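Local coordinates for protein yciF (Escherichia coli, PDB 2GS4), which is a homodimeric stress protein of the ferritin-like superfamily, related to rubrerythrin, and probably binds metal within its helical bundle, at residues 77-80 against 81-85; 138-141 against 142-146; 147-150 against 151-155. All coordinates share one frame; numbering follows the deposited sequence.

Contact 1 (77-80 against 81-85); sequences AMEG and LIEEA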
loop_
_atom_site.group_PDB
_atom_site.type_symbol
_atom_site.label_atom_id
_atom_site.label_comp_id
_atom_site.label_asym_id
_atom_site.label_seq_id
_atom_site.Cartn_x
_atom_site.Cartn_y
_atom_site.Cartn_z
ATOM N N ALA A 77 1.595 1.968 4.032
ATOM C CA ALA A 77 1.597 1.967 2.576
ATOM C C ALA A 77 1.801 3.394 2.055
ATOM O O ALA A 77 2.678 3.633 1.236
ATOM C CB ALA A 77 0.288 1.394 2.050
HETATM N N MSE A 78 0.998 4.344 2.526
HETATM C CA MSE A 78 1.156 5.719 2.052
HETATM C C MSE A 78 2.519 6.290 2.405
HETATM O O MSE A 78 3.106 7.039 1.626
HETATM C CB MSE A 78 0.077 6.640 2.624
HETATM C CG MSE A 78 0.231 8.077 2.126
HETATM SE SE MSE A 78 0.136 8.212 0.200
HETATM C CE MSE A 78 -1.788 8.102 0.025
ATOM N N GLU A 79 3.009 5.944 3.592
ATOM C CA GLU A 79 4.306 6.408 4.070
ATOM C C GLU A 79 5.378 6.001 3.050
ATOM O O GLU A 79 6.239 6.807 2.684
ATOM C CB GLU A 79 4.574 5.788 5.452
ATOM C CG GLU A 79 5.868 6.149 6.144
ATOM C CD GLU A 79 6.000 5.423 7.482
ATOM O OE1 GLU A 79 5.895 6.078 8.541
ATOM O OE2 GLU A 79 6.197 4.188 7.472
ATOM N N GLY A 80 5.306 4.761 2.575
ATOM C CA GLY A 80 6.273 4.297 1.596
ATOM C C GLY A 80 6.142 5.026 0.267
ATOM O O GLY A 80 7.145 5.383 -0.352
ATOM N N LEU A 81 4.906 5.260 -0.172
ATOM C CA LEU A 81 4.663 5.943 -1.439
ATOM C C LEU A 81 5.158 7.387 -1.382
ATOM O O LEU A 81 5.621 7.942 -2.386
ATOM C CB LEU A 81 3.167 5.893 -1.780
ATOM C CG LEU A 81 2.648 4.474 -2.057
ATOM C CD1 LEU A 81 1.132 4.468 -2.261
ATOM C CD2 LEU A 81 3.350 3.928 -3.285
ATOM N N ILE A 82 5.068 7.982 -0.196
ATOM C CA ILE A 82 5.514 9.347 -0.003
ATOM C C ILE A 82 7.049 9.369 0.045
ATOM O O ILE A 82 7.676 10.289 -0.476
ATOM C CB ILE A 82 4.835 9.938 1.259
ATOM C CG1 ILE A 82 3.386 10.298 0.893
ATOM C CG2 ILE A 82 5.610 11.133 1.794
ATOM C CD1 ILE A 82 2.488 10.711 2.041
ATOM N N GLU A 83 7.667 8.338 0.620
ATOM C CA GLU A 83 9.128 8.299 0.647
ATOM C C GLU A 83 9.626 8.095 -0.783
ATOM O O GLU A 83 10.695 8.584 -1.149
ATOM C CB GLU A 83 9.634 7.187 1.583
ATOM C CG GLU A 83 9.457 7.553 3.057
ATOM C CD GLU A 83 9.846 6.445 4.012
ATOM O OE1 GLU A 83 9.167 6.310 5.053
ATOM O OE2 GLU A 83 10.828 5.721 3.739
ATOM N N GLU A 84 8.837 7.389 -1.594
ATOM C CA GLU A 84 9.182 7.144 -2.990
ATOM C C GLU A 84 9.246 8.485 -3.718
ATOM O O GLU A 84 10.211 8.772 -4.428
ATOM C CB GLU A 84 8.143 6.213 -3.646
ATOM C CG GLU A 84 8.316 6.013 -5.152
ATOM C CD GLU A 84 7.645 4.741 -5.662
ATOM O OE1 GLU A 84 6.683 4.269 -5.016
ATOM O OE2 GLU A 84 8.068 4.219 -6.716
ATOM N N ALA A 85 8.222 9.307 -3.528
ATOM C CA ALA A 85 8.185 10.615 -4.159
ATOM C C ALA A 85 9.319 11.492 -3.637
ATOM O O ALA A 85 9.961 12.205 -4.403
ATOM C CB ALA A 85 6.837 11.280 -3.892
#

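Contact 2 (138-141 against 142-146); sequences ETLE and EEKAT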
loop_
_atom_site.group_PDB
_atom_site.type_symbol
_atom_site.label_atom_id
_atom_site.label_comp_id
_atom_site.label_asym_id
_atom_site.label_seq_id
_atom_site.Cartn_x
_atom_site.Cartn_y
_atom_site.Cartn_z
ATOM N N GLU A 138 -17.629 9.898 -4.470
ATOM C CA GLU A 138 -17.298 11.259 -4.868
ATOM C C GLU A 138 -15.789 11.443 -4.793
ATOM O O GLU A 138 -15.186 12.040 -5.682
ATOM C CB GLU A 138 -18.020 12.279 -3.979
ATOM C CG GLU A 138 -19.514 12.309 -4.257
ATOM C CD GLU A 138 -20.253 13.359 -3.454
ATOM O OE1 GLU A 138 -21.465 13.531 -3.701
ATOM O OE2 GLU A 138 -19.635 14.009 -2.580
ATOM N N THR A 139 -15.168 10.931 -3.742
ATOM C CA THR A 139 -13.729 11.063 -3.636
ATOM C C THR A 139 -13.097 10.196 -4.714
ATOM O O THR A 139 -12.164 10.619 -5.394
ATOM C CB THR A 139 -13.222 10.638 -2.259
ATOM O OG1 THR A 139 -13.708 11.558 -1.274
ATOM C CG2 THR A 139 -11.698 10.655 -2.229
ATOM N N LEU A 140 -13.630 8.991 -4.890
ATOM C CA LEU A 140 -13.107 8.092 -5.907
ATOM C C LEU A 140 -13.016 8.812 -7.248
ATOM O O LEU A 140 -11.974 8.804 -7.891
ATOM C CB LEU A 140 -14.001 6.862 -6.062
ATOM C CG LEU A 140 -13.609 5.952 -7.229
ATOM C CD1 LEU A 140 -12.188 5.442 -7.025
ATOM C CD2 LEU A 140 -14.583 4.797 -7.339
ATOM N N GLU A 141 -14.101 9.458 -7.656
ATOM C CA GLU A 141 -14.113 10.158 -8.936
ATOM C C GLU A 141 -13.132 11.330 -9.006
ATOM O O GLU A 141 -12.555 11.589 -10.062
ATOM C CB GLU A 141 -15.534 10.628 -9.271
ATOM C CG GLU A 141 -16.547 9.488 -9.305
ATOM C CD GLU A 141 -16.127 8.348 -10.224
ATOM O OE1 GLU A 141 -16.506 7.192 -9.938
ATOM O OE2 GLU A 141 -15.432 8.606 -11.231
ATOM N N GLU A 142 -12.938 12.043 -7.896
ATOM C CA GLU A 142 -12.004 13.165 -7.899
ATOM C C GLU A 142 -10.584 12.650 -8.101
ATOM O O GLU A 142 -9.790 13.252 -8.822
ATOM C CB GLU A 142 -12.087 13.953 -6.586
ATOM C CG GLU A 142 -13.361 14.781 -6.432
ATOM C CD GLU A 142 -13.405 15.522 -5.109
ATOM O OE1 GLU A 142 -12.694 15.110 -4.164
ATOM O OE2 GLU A 142 -14.160 16.509 -5.007
ATOM N N GLU A 143 -10.266 11.535 -7.454
ATOM C CA GLU A 143 -8.937 10.950 -7.576
ATOM C C GLU A 143 -8.708 10.454 -8.997
ATOM O O GLU A 143 -7.593 10.537 -9.520
ATOM C CB GLU A 143 -8.766 9.811 -6.575
ATOM C CG GLU A 143 -8.704 10.298 -5.132
ATOM C CD GLU A 143 -7.665 11.387 -4.934
ATOM O OE1 GLU A 143 -8.046 12.576 -4.878
ATOM O OE2 GLU A 143 -6.465 11.056 -4.853
ATOM N N LYS A 144 -9.760 9.941 -9.622
ATOM C CA LYS A 144 -9.642 9.485 -10.999
ATOM C C LYS A 144 -9.378 10.700 -11.893
ATOM O O LYS A 144 -8.517 10.653 -12.770
ATOM C CB LYS A 144 -10.911 8.742 -11.434
ATOM C CG LYS A 144 -10.985 7.293 -10.915
ATOM C CD LYS A 144 -12.258 6.579 -11.384
ATOM C CE LYS A 144 -12.335 5.154 -10.838
ATOM N NZ LYS A 144 -13.629 4.496 -11.191
ATOM N N ALA A 145 -10.091 11.799 -11.654
ATOM C CA ALA A 145 -9.876 12.999 -12.458
ATOM C C ALA A 145 -8.481 13.561 -12.192
ATOM O O ALA A 145 -7.818 14.067 -13.103
ATOM C CB ALA A 145 -10.934 14.052 -12.152
ATOM N N THR A 146 -8.035 13.481 -10.944
ATOM C CA THR A 146 -6.709 13.977 -10.608
ATOM C C THR A 146 -5.684 13.130 -11.363
ATOM O O THR A 146 -4.716 13.650 -11.907
ATOM C CB THR A 146 -6.457 13.916 -9.076
ATOM O OG1 THR A 146 -7.327 14.848 -8.417
ATOM C CG2 THR A 146 -5.013 14.253 -8.739
#

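Contact 3 (147-150 against 151-155); sequences DIKL and TDLAI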
loop_
_atom_site.group_PDB
_atom_site.type_symbol
_atom_site.label_atom_id
_atom_site.label_comp_id
_atom_site.label_asym_id
_atom_site.label_seq_id
_atom_site.Cartn_x
_atom_site.Cartn_y
_atom_site.Cartn_z
ATOM N N ASP A 147 -5.922 11.823 -11.435
ATOM C CA ASP A 147 -5.008 10.946 -12.146
ATOM C C ASP A 147 -4.979 11.278 -13.645
ATOM O O ASP A 147 -3.905 11.319 -14.243
ATOM C CB ASP A 147 -5.386 9.479 -11.925
ATOM C CG ASP A 147 -4.191 8.547 -12.046
ATOM O OD1 ASP A 147 -3.042 9.036 -11.940
ATOM O OD2 ASP A 147 -4.392 7.329 -12.232
ATOM N N ILE A 148 -6.140 11.530 -14.250
ATOM C CA ILE A 148 -6.186 11.859 -15.675
ATOM C C ILE A 148 -5.410 13.146 -15.947
ATOM O O ILE A 148 -4.738 13.266 -16.972
ATOM C CB ILE A 148 -7.648 12.005 -16.175
ATOM C CG1 ILE A 148 -8.282 10.615 -16.299
ATOM C CG2 ILE A 148 -7.673 12.721 -17.540
ATOM C CD1 ILE A 148 -9.796 10.600 -16.246
ATOM N N LYS A 149 -5.500 14.105 -15.031
ATOM C CA LYS A 149 -4.779 15.358 -15.196
ATOM C C LYS A 149 -3.273 15.080 -15.129
ATOM O O LYS A 149 -2.498 15.673 -15.874
ATOM C CB LYS A 149 -5.209 16.355 -14.113
ATOM C CG LYS A 149 -4.373 17.636 -14.047
ATOM C CD LYS A 149 -4.134 18.263 -15.417
ATOM C CE LYS A 149 -5.378 18.926 -15.986
ATOM N NZ LYS A 149 -6.533 17.995 -16.062
ATOM N N LEU A 150 -2.861 14.175 -14.242
ATOM C CA LEU A 150 -1.446 13.821 -14.112
ATOM C C LEU A 150 -0.946 13.171 -15.396
ATOM O O LEU A 150 0.202 13.366 -15.792
ATOM C CB LEU A 150 -1.224 12.863 -12.928
ATOM C CG LEU A 150 -1.120 13.455 -11.518
ATOM C CD1 LEU A 150 -0.973 12.343 -10.490
ATOM C CD2 LEU A 150 0.077 14.390 -11.455
ATOM N N THR A 151 -1.809 12.399 -16.046
ATOM C CA THR A 151 -1.425 11.747 -17.292
ATOM C C THR A 151 -1.272 12.771 -18.414
ATOM O O THR A 151 -0.368 12.664 -19.243
ATOM C CB THR A 151 -2.454 10.688 -17.722
ATOM O OG1 THR A 151 -2.277 9.505 -16.934
ATOM C CG2 THR A 151 -2.287 10.348 -19.195
ATOM N N ASP A 152 -2.162 13.760 -18.443
ATOM C CA ASP A 152 -2.095 14.805 -19.460
ATOM C C ASP A 152 -0.767 15.521 -19.276
ATOM O O ASP A 152 -0.110 15.906 -20.236
ATOM C CB ASP A 152 -3.241 15.802 -19.280
ATOM C CG ASP A 152 -4.602 15.177 -19.524
ATOM O OD1 ASP A 152 -5.596 15.704 -18.983
ATOM O OD2 ASP A 152 -4.683 14.169 -20.260
ATOM N N LEU A 153 -0.374 15.696 -18.020
ATOM C CA LEU A 153 0.876 16.369 -17.710
ATOM C C LEU A 153 2.073 15.518 -18.109
ATOM O O LEU A 153 3.060 16.038 -18.616
ATOM C CB LEU A 153 0.924 16.727 -16.223
ATOM C CG LEU A 153 -0.137 17.778 -15.890
ATOM C CD1 LEU A 153 -0.177 18.038 -14.394
ATOM C CD2 LEU A 153 0.163 19.057 -16.654
ATOM N N ALA A 154 1.987 14.209 -17.900
ATOM C CA ALA A 154 3.091 13.337 -18.285
ATOM C C ALA A 154 3.271 13.432 -19.795
ATOM O O ALA A 154 4.397 13.541 -20.287
ATOM C CB ALA A 154 2.812 11.897 -17.877
ATOM N N ILE A 155 2.156 13.404 -20.525
ATOM C CA ILE A 155 2.213 13.508 -21.977
ATOM C C ILE A 155 2.914 14.821 -22.337
ATOM O O ILE A 155 3.856 14.823 -23.126
ATOM C CB ILE A 155 0.788 13.449 -22.617
ATOM C CG1 ILE A 155 0.277 12.003 -22.611
ATOM C CG2 ILE A 155 0.818 13.981 -24.043
ATOM C CD1 ILE A 155 -1.159 11.819 -23.102
#

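Contact 1 (77-80 against 81-85)
M78, present here as selenomethionine, packs against I82 one turn further along helix 76-89, and the fit is close: CG of M78 stands 3.5 Å from CD1 of I82, tighter than carbons usually pack. The M78 side chain leaves with CG anti to the backbone N (chi1 -180°) and then bends at two successive bonds, which carries SE over the isoleucine, 3.9 Å from its CG1. This unbranched, pliable chain suits a buried place where several helices meet, since M78 also touches A20 of helix 6-33 and Y112 of helix 95-126, while I82 rests on Q23 and A27. The backbone that carries them is regular helix, with I82 N donating to M78 O at 2.8 Å and L81 N donating to A77 O at 3.1 Å. Helix 76-89 is a short extra helix lying along the long helices of a ferritin-like bundle, and it also forms part of the dimer interface. A77 meets its own counterpart in the second subunit, and E84 packs on G80 of that subunit, a glycine offering only backbone to its neighbour. The more open face is acidic. E79 and E83 run side by side in the same direction, CG of E79 3.5 Å from OE1 of E83, with their carboxylate planes turned 46° apart. OE2 of E79 is 4.4 Å from OE1 of E83, a repulsion probably eased by the salt bridges of E79 to K74 and to K108 of the second subunit.

Contact 2 (138-141 against 142-146)
K144 reaches back over L140, its extended chain crossing the leucine at a slant, with CE 3.8 Å from CD1 of L140. Its CG lies anti to the carbonyl carbon (chi1 -79°), directing the aliphatic part toward the preceding turn. Lysine serves well on this exposed flank because its methylenes cover the leucine while its ammonium end stays at the surface. There NZ of K144 comes to 4.1 Å from OE1 of E141, opposite charges near each other but beyond salt-bridge distance, and E141 lies alongside the lysine, its OE2 3.8 Å from CD of K144. On the inner face T139 and E143 lie side by side, CG2 of the threonine 4.2 Å from CG of the glutamate. The amide of E143 holds the same turn together, donating to T139 O at 2.9 Å. Helix 130-159 is one of the long helices of the ferritin-like bundle, and this inner face looks onto a cluster of carboxylates. OE1 of E143 is hydrogen-bonded to Q54 and to H47, and its carboxylate also lies close to those of E50 and E110, a grouping consistent with the metal site of rubrerythrin-like proteins. Beyond it, R57 binds both T139 OG1 and E142 OE1, and Q54 also bonds E142, fixing these polar ends against helix 38-63. T146 OG1 pairs with OE1 of E50, though E142 O, 3.0 Å from OG1, is also within reach of its one proton.

Contact 3 (147-150 against 151-155)
Four successive helical bonds join 147-150 to 151-155: T151 N donates to D147 O and D152 N to I148 O, both at 3.0 Å, followed by L153 N to K149 O at 3.0 Å and A154 N to L150 O at 2.9 Å. The N-H...O angles lie between 146° and 154°, as in an undistorted alpha helix. On the outer side the K149 chain, with CG anti to the backbone N (chi1 171°), curls at its next three bonds and crosses D152 at about a right angle, which brings NZ to OD1 of D152 in a long salt bridge of 3.8 Å. The curl also lays CD of K149 4.1 Å from CG of L153. This is the face of helix 130-159 turned away from the ferritin-like bundle, where lysine and aspartate three residues apart can pair at the surface. I148 is exposed too and runs alongside D152, its CG2 3.9 Å from OD1. The inner side is mixed: L150 and L153, both buried, touch A106 and I103 of helix 95-126, while D147 meets Q107 and E110 and T151 OG1 is hydrogen-bonded to Q107 OE1.

Overall arrangement
Following the chain from its N terminus, helices 6-33 and 38-63 come before contact 1, which lies on the short helix 76-89. In the sequence, helix 95-126 comes between it and contacts 2 and 3, which follow directly on one another in helix 130-159. Each contact spans successive turns of a single helix, so none closes a loop, and the three run in series without nesting or crossing. Contacts 1 and 2 lie on opposite sides of the chain's centre, their centres about 20 Å apart. Helix 95-126 touches all three; contact 1 adds helix 6-33 and the second subunit, and contact 2 adds helix 38-63.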